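Local coordinates for ribosomal RNA small subunit methyltransferase E (Legionella pneumophila, PDB 5O95), which probably methylates N3 of a specific uridine in 16S ribosomal RNA, using S-adenosyl-L-methionine as methyl donor, at residues R94-V107 against R226-Q239. Sequence-based numbering, arbitrary orientation. Where two conformers were deposited one is given.
Sequences RMEMVMQKSAELGV and RTETAAITALSVLQ
Ile232 enters as a knob among Met97, Val98, Lys101 and Ser102, its CD1 lying 3.5 Å from Lys101 CB. Its first torsion sets Ile232 CG1 opposite the carbonyl carbon and leaves CG2 for Leu105, whose CD2 it meets at 4.0 Å. One turn on, Leu235 CD1 presses on Ser102 CB at 3.4 Å, closer than ordinary carbon contact; the Ser102 hydroxyl is turned back to Val98 O, which also takes Ser102 N from the other face of its plane. Toward the N-terminal ends, the Glu228 side chain, bent at its second torsion, crosses that of Met97 at about a right angle, with Glu228 CG 3.6 Å from Met97 SD. Its carboxylate stands almost perpendicular to the Arg94 guanidinium (86°), with Arg94 NE 4.0 Å from Glu228 OE1, too far apart for a salt bridge. A water joins them instead, accepting from Arg94 NE and Arg226 NH1 in the planes of both guanidinium groups and donating to Glu228 OE1; Arg94 NH2 hydrogen-bonds to Lys91 O. At the far end, Gln239 NE2 gives a weak, bent bond (3.1 Å, 134°) to Leu105 O, where a Schellman motif with Gly106 as C-prime ends helix 94-104; Gln239 OE1 is hydrogen-bonded to Ser79 OG. Lys101 of the second subunit forms a salt bridge with Glu228 OE2, and Met97 packs on its counterpart there. With axes 9.3 Å apart and 12° from parallel, the helices lie against the parallel sheet of a SPOUT methyltransferase domain (Ala231 on Gln87, Leu235 on Ile83, Ser102 on Ile110), at its dimer interface, and Thr227 belongs to the S-adenosyl-L-methionine site.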
loop_
_atom_site.group_PDB
_atom_site.type_symbol
_atom_site.label_atom_id
_atom_site.label_comp_id
_atom_site.label_asym_id
_atom_site.label_seq_id
_atom_site.Cartn_x
_atom_site.Cartn_y
_atom_site.Cartn_z
ATOM N N ARG B 94 9.522 2.969 7.135
ATOM C CA ARG B 94 8.180 2.414 6.983
ATOM C C ARG B 94 7.117 3.378 7.496
ATOM O O ARG B 94 6.034 3.493 6.903
ATOM C CB ARG B 94 8.109 1.066 7.712
ATOM C CG ARG B 94 8.993 -0.003 7.101
ATOM C CD ARG B 94 9.332 -1.086 8.110
ATOM N NE ARG B 94 10.054 -2.206 7.501
ATOM C CZ ARG B 94 11.356 -2.199 7.233
ATOM N NH1 ARG B 94 11.926 -3.262 6.676
ATOM N NH2 ARG B 94 12.088 -1.128 7.519
ATOM N N MET B 95 7.419 4.120 8.570
ATOM C CA MET B 95 6.408 5.021 9.108
ATOM C C MET B 95 6.110 6.138 8.131
ATOM O O MET B 95 4.958 6.568 8.009
ATOM C CB MET B 95 6.866 5.619 10.432
ATOM C CG MET B 95 5.789 6.411 11.146
ATOM S SD MET B 95 4.371 5.404 11.653
ATOM C CE MET B 95 4.782 5.163 13.388
ATOM N N GLU B 96 7.128 6.598 7.402
ATOM C CA GLU B 96 6.891 7.679 6.444
ATOM C C GLU B 96 5.913 7.230 5.369
ATOM O O GLU B 96 5.041 7.994 4.946
ATOM C CB GLU B 96 8.223 8.115 5.835
ATOM C CG GLU B 96 9.121 8.966 6.777
ATOM C CD GLU B 96 9.725 8.242 7.985
ATOM O OE1 GLU B 96 9.768 6.993 8.034
ATOM O OE2 GLU B 96 10.200 8.950 8.903
ATOM N N MET B 97 6.008 5.975 4.951
ATOM C CA MET B 97 5.060 5.435 3.986
ATOM C C MET B 97 3.662 5.360 4.584
ATOM O O MET B 97 2.678 5.748 3.931
ATOM C CB MET B 97 5.559 4.048 3.557
ATOM C CG MET B 97 5.080 3.607 2.206
ATOM S SD MET B 97 4.345 1.990 2.359
ATOM C CE MET B 97 2.932 2.419 3.344
ATOM N N VAL B 98 3.556 4.905 5.834
ATOM C CA VAL B 98 2.257 4.798 6.494
ATOM C C VAL B 98 1.610 6.165 6.640
ATOM O O VAL B 98 0.401 6.303 6.458
ATOM C CB VAL B 98 2.388 4.099 7.856
ATOM C CG1 VAL B 98 1.091 4.167 8.619
ATOM C CG2 VAL B 98 2.801 2.636 7.657
ATOM N N MET B 99 2.391 7.177 7.045
ATOM C CA MET B 99 1.861 8.531 7.136
ATOM C C MET B 99 1.259 8.969 5.811
ATOM O O MET B 99 0.152 9.527 5.772
ATOM C CB MET B 99 2.972 9.499 7.551
ATOM C CG MET B 99 3.484 9.292 8.975
ATOM S SD MET B 99 2.265 9.762 10.214
ATOM C CE MET B 99 2.977 8.963 11.669
ATOM N N GLN B 100 1.989 8.780 4.710
ATOM C CA GLN B 100 1.492 9.253 3.414
ATOM C C GLN B 100 0.247 8.486 2.983
ATOM O O GLN B 100 -0.780 9.083 2.618
ATOM C CB GLN B 100 2.597 9.137 2.364
ATOM C CG GLN B 100 2.128 9.479 0.963
ATOM C CD GLN B 100 3.213 9.315 -0.073
ATOM O OE1 GLN B 100 3.363 8.244 -0.663
ATOM N NE2 GLN B 100 3.976 10.379 -0.308
ATOM N N LYS B 101 0.310 7.163 3.018
ATOM C CA LYS B 101 -0.779 6.374 2.475
ATOM C C LYS B 101 -2.004 6.358 3.383
ATOM O O LYS B 101 -3.124 6.206 2.872
ATOM C CB LYS B 101 -0.257 4.969 2.161
ATOM C CG LYS B 101 0.819 5.040 1.035
ATOM C CD LYS B 101 1.088 3.757 0.320
ATOM C CE LYS B 101 2.126 4.022 -0.771
ATOM N NZ LYS B 101 1.848 5.298 -1.506
ATOM N N SER B 102 -1.832 6.477 4.704
ATOM C CA SER B 102 -3.012 6.498 5.559
ATOM C C SER B 102 -3.800 7.784 5.337
ATOM O O SER B 102 -5.033 7.773 5.345
ATOM C CB SER B 102 -2.642 6.303 7.025
ATOM O OG SER B 102 -1.895 7.399 7.516
ATOM N N ALA B 103 -3.090 8.890 5.098
ATOM C CA ALA B 103 -3.748 10.130 4.704
ATOM C C ALA B 103 -4.553 9.962 3.408
ATOM O O ALA B 103 -5.703 10.420 3.314
ATOM C CB ALA B 103 -2.709 11.255 4.601
ATOM N N GLU B 104 -3.965 9.330 2.390
ATOM C CA GLU B 104 -4.698 9.065 1.144
ATOM C C GLU B 104 -5.933 8.218 1.394
ATOM O O GLU B 104 -6.963 8.392 0.718
ATOM C CB GLU B 104 -3.813 8.334 0.125
ATOM C CG GLU B 104 -2.641 9.126 -0.382
ATOM C CD GLU B 104 -1.720 8.299 -1.285
ATOM O OE1 GLU B 104 -2.214 7.612 -2.198
ATOM O OE2 GLU B 104 -0.493 8.346 -1.074
ATOM N N LEU B 105 -5.836 7.252 2.332
ATOM C CA LEU B 105 -6.958 6.382 2.653
ATOM C C LEU B 105 -7.936 7.018 3.619
ATOM O O LEU B 105 -8.821 6.325 4.126
ATOM C CB LEU B 105 -6.461 5.017 3.183
ATOM C CG LEU B 105 -6.326 3.921 2.139
ATOM C CD1 LEU B 105 -7.711 3.614 1.533
ATOM C CD2 LEU B 105 -5.393 4.338 1.037
ATOM N N GLY B 106 -7.810 8.330 3.865
ATOM C CA GLY B 106 -8.795 9.051 4.645
ATOM C C GLY B 106 -8.721 8.884 6.144
ATOM O O GLY B 106 -9.693 9.193 6.832
ATOM N N VAL B 107 -7.603 8.385 6.676
ATOM C CA VAL B 107 -7.515 8.193 8.120
ATOM C C VAL B 107 -7.834 9.521 8.803
ATOM O O VAL B 107 -7.484 10.591 8.306
ATOM C CB VAL B 107 -6.110 7.672 8.472
ATOM C CG1 VAL B 107 -5.080 8.823 8.443
ATOM C CG2 VAL B 107 -6.096 6.954 9.823
ATOM N N ARG B 226 3.782 -7.276 5.718
ATOM C CA ARG B 226 4.633 -6.250 6.313
ATOM C C ARG B 226 3.785 -5.219 7.062
ATOM O O ARG B 226 2.620 -4.986 6.731
ATOM C CB ARG B 226 5.471 -5.588 5.220
ATOM C CG ARG B 226 6.545 -6.476 4.679
ATOM C CD ARG B 226 7.294 -5.801 3.540
ATOM N NE ARG B 226 8.421 -6.624 3.106
ATOM C CZ ARG B 226 9.591 -6.684 3.737
ATOM N NH1 ARG B 226 9.791 -5.971 4.841
ATOM N NH2 ARG B 226 10.557 -7.466 3.272
ATOM N N THR B 227 4.368 -4.601 8.095
ATOM C CA THR B 227 3.589 -3.686 8.928
ATOM C C THR B 227 3.010 -2.534 8.117
ATOM O O THR B 227 1.856 -2.150 8.326
ATOM C CB THR B 227 4.414 -3.170 10.107
ATOM O OG1 THR B 227 5.719 -2.782 9.654
ATOM C CG2 THR B 227 4.526 -4.254 11.166
ATOM N N GLU B 228 3.781 -1.991 7.170
ATOM C CA GLU B 228 3.260 -0.888 6.376
ATOM C C GLU B 228 2.194 -1.369 5.414
ATOM O O GLU B 228 1.215 -0.657 5.175
ATOM C CB GLU B 228 4.381 -0.130 5.653
ATOM C CG GLU B 228 5.007 -0.823 4.454
ATOM C CD GLU B 228 6.109 -1.810 4.818
ATOM O OE1 GLU B 228 6.292 -2.109 6.013
ATOM O OE2 GLU B 228 6.797 -2.282 3.892
ATOM N N THR B 229 2.329 -2.592 4.894
ATOM C CA THR B 229 1.258 -3.120 4.060
ATOM C C THR B 229 0.002 -3.319 4.884
ATOM O O THR B 229 -1.105 -3.016 4.425
ATOM C CB THR B 229 1.695 -4.466 3.488
ATOM O OG1 THR B 229 2.952 -4.324 2.833
ATOM C CG2 THR B 229 0.655 -4.954 2.459
ATOM N N ALA B 230 0.156 -3.850 6.093
ATOM C CA ALA B 230 -0.974 -4.129 6.961
ATOM C C ALA B 230 -1.773 -2.872 7.253
ATOM O O ALA B 230 -3.002 -2.911 7.255
ATOM C CB ALA B 230 -0.498 -4.750 8.274
ATOM N N ALA B 231 -1.091 -1.772 7.581
ATOM C CA ALA B 231 -1.796 -0.516 7.808
ATOM C C ALA B 231 -2.664 -0.150 6.623
ATOM O O ALA B 231 -3.841 0.189 6.783
ATOM C CB ALA B 231 -0.794 0.603 8.083
ATOM N N ILE B 232 -2.091 -0.177 5.424
ATOM C CA ILE B 232 -2.855 0.325 4.284
ATOM C C ILE B 232 -3.933 -0.677 3.870
ATOM O O ILE B 232 -5.023 -0.287 3.451
ATOM C CB ILE B 232 -1.914 0.759 3.148
ATOM C CG1 ILE B 232 -0.849 1.729 3.692
ATOM C CG2 ILE B 232 -2.703 1.488 2.048
ATOM C CD1 ILE B 232 -1.373 2.793 4.719
ATOM N N THR B 233 -3.673 -1.978 4.007
ATOM C CA THR B 233 -4.703 -2.977 3.752
ATOM C C THR B 233 -5.862 -2.857 4.739
ATOM O O THR B 233 -7.037 -2.937 4.348
ATOM C CB THR B 233 -4.054 -4.379 3.860
ATOM O OG1 THR B 233 -3.075 -4.507 2.813
ATOM C CG2 THR B 233 -5.092 -5.494 3.763
ATOM N N ALA B 234 -5.561 -2.659 6.021
ATOM C CA ALA B 234 -6.623 -2.549 7.013
ATOM C C ALA B 234 -7.473 -1.307 6.761
ATOM O O ALA B 234 -8.705 -1.364 6.810
ATOM C CB ALA B 234 -6.013 -2.482 8.420
ATOM N N LEU B 235 -6.822 -0.173 6.506
ATOM C CA LEU B 235 -7.575 1.045 6.223
ATOM C C LEU B 235 -8.451 0.882 4.991
ATOM O O LEU B 235 -9.597 1.351 4.971
ATOM C CB LEU B 235 -6.637 2.229 6.042
ATOM C CG LEU B 235 -5.905 2.662 7.310
ATOM C CD1 LEU B 235 -5.026 3.821 7.019
ATOM C CD2 LEU B 235 -6.899 3.003 8.396
ATOM N N SER B 236 -7.934 0.217 3.953
ATOM C CA SER B 236 -8.737 -0.001 2.744
ATOM C C SER B 236 -9.956 -0.857 3.048
ATOM O O SER B 236 -11.066 -0.577 2.582
ATOM C CB SER B 236 -7.879 -0.697 1.679
ATOM O OG SER B 236 -6.744 0.049 1.281
ATOM N N VAL B 237 -9.753 -1.945 3.794
ATOM C CA VAL B 237 -10.859 -2.845 4.082
ATOM C C VAL B 237 -11.884 -2.161 4.974
ATOM O O VAL B 237 -13.091 -2.268 4.746
ATOM C CB VAL B 237 -10.340 -4.156 4.698
ATOM C CG1 VAL B 237 -11.507 -5.006 5.175
ATOM C CG2 VAL B 237 -9.480 -4.921 3.700
ATOM N N LEU B 238 -11.419 -1.406 5.980
ATOM C CA LEU B 238 -12.347 -0.718 6.872
ATOM C C LEU B 238 -13.102 0.395 6.152
ATOM O O LEU B 238 -14.304 0.552 6.354
ATOM C CB LEU B 238 -11.590 -0.149 8.077
ATOM C CG LEU B 238 -10.976 -1.220 8.979
ATOM C CD1 LEU B 238 -10.120 -0.544 10.052
ATOM C CD2 LEU B 238 -12.060 -2.087 9.607
ATOM N N GLN B 239 -12.422 1.151 5.284
ATOM C CA GLN B 239 -13.118 2.199 4.540
ATOM C C GLN B 239 -14.100 1.619 3.544
ATOM O O GLN B 239 -15.130 2.230 3.259
ATOM C CB GLN B 239 -12.132 3.087 3.799
ATOM C CG GLN B 239 -11.302 3.992 4.700
ATOM C CD GLN B 239 -12.101 5.151 5.320
ATOM O OE1 GLN B 239 -13.335 5.166 5.339
ATOM N NE2 GLN B 239 -11.364 6.119 5.849
HETATM O O HOH W 1 8.383 -4.088 6.516
#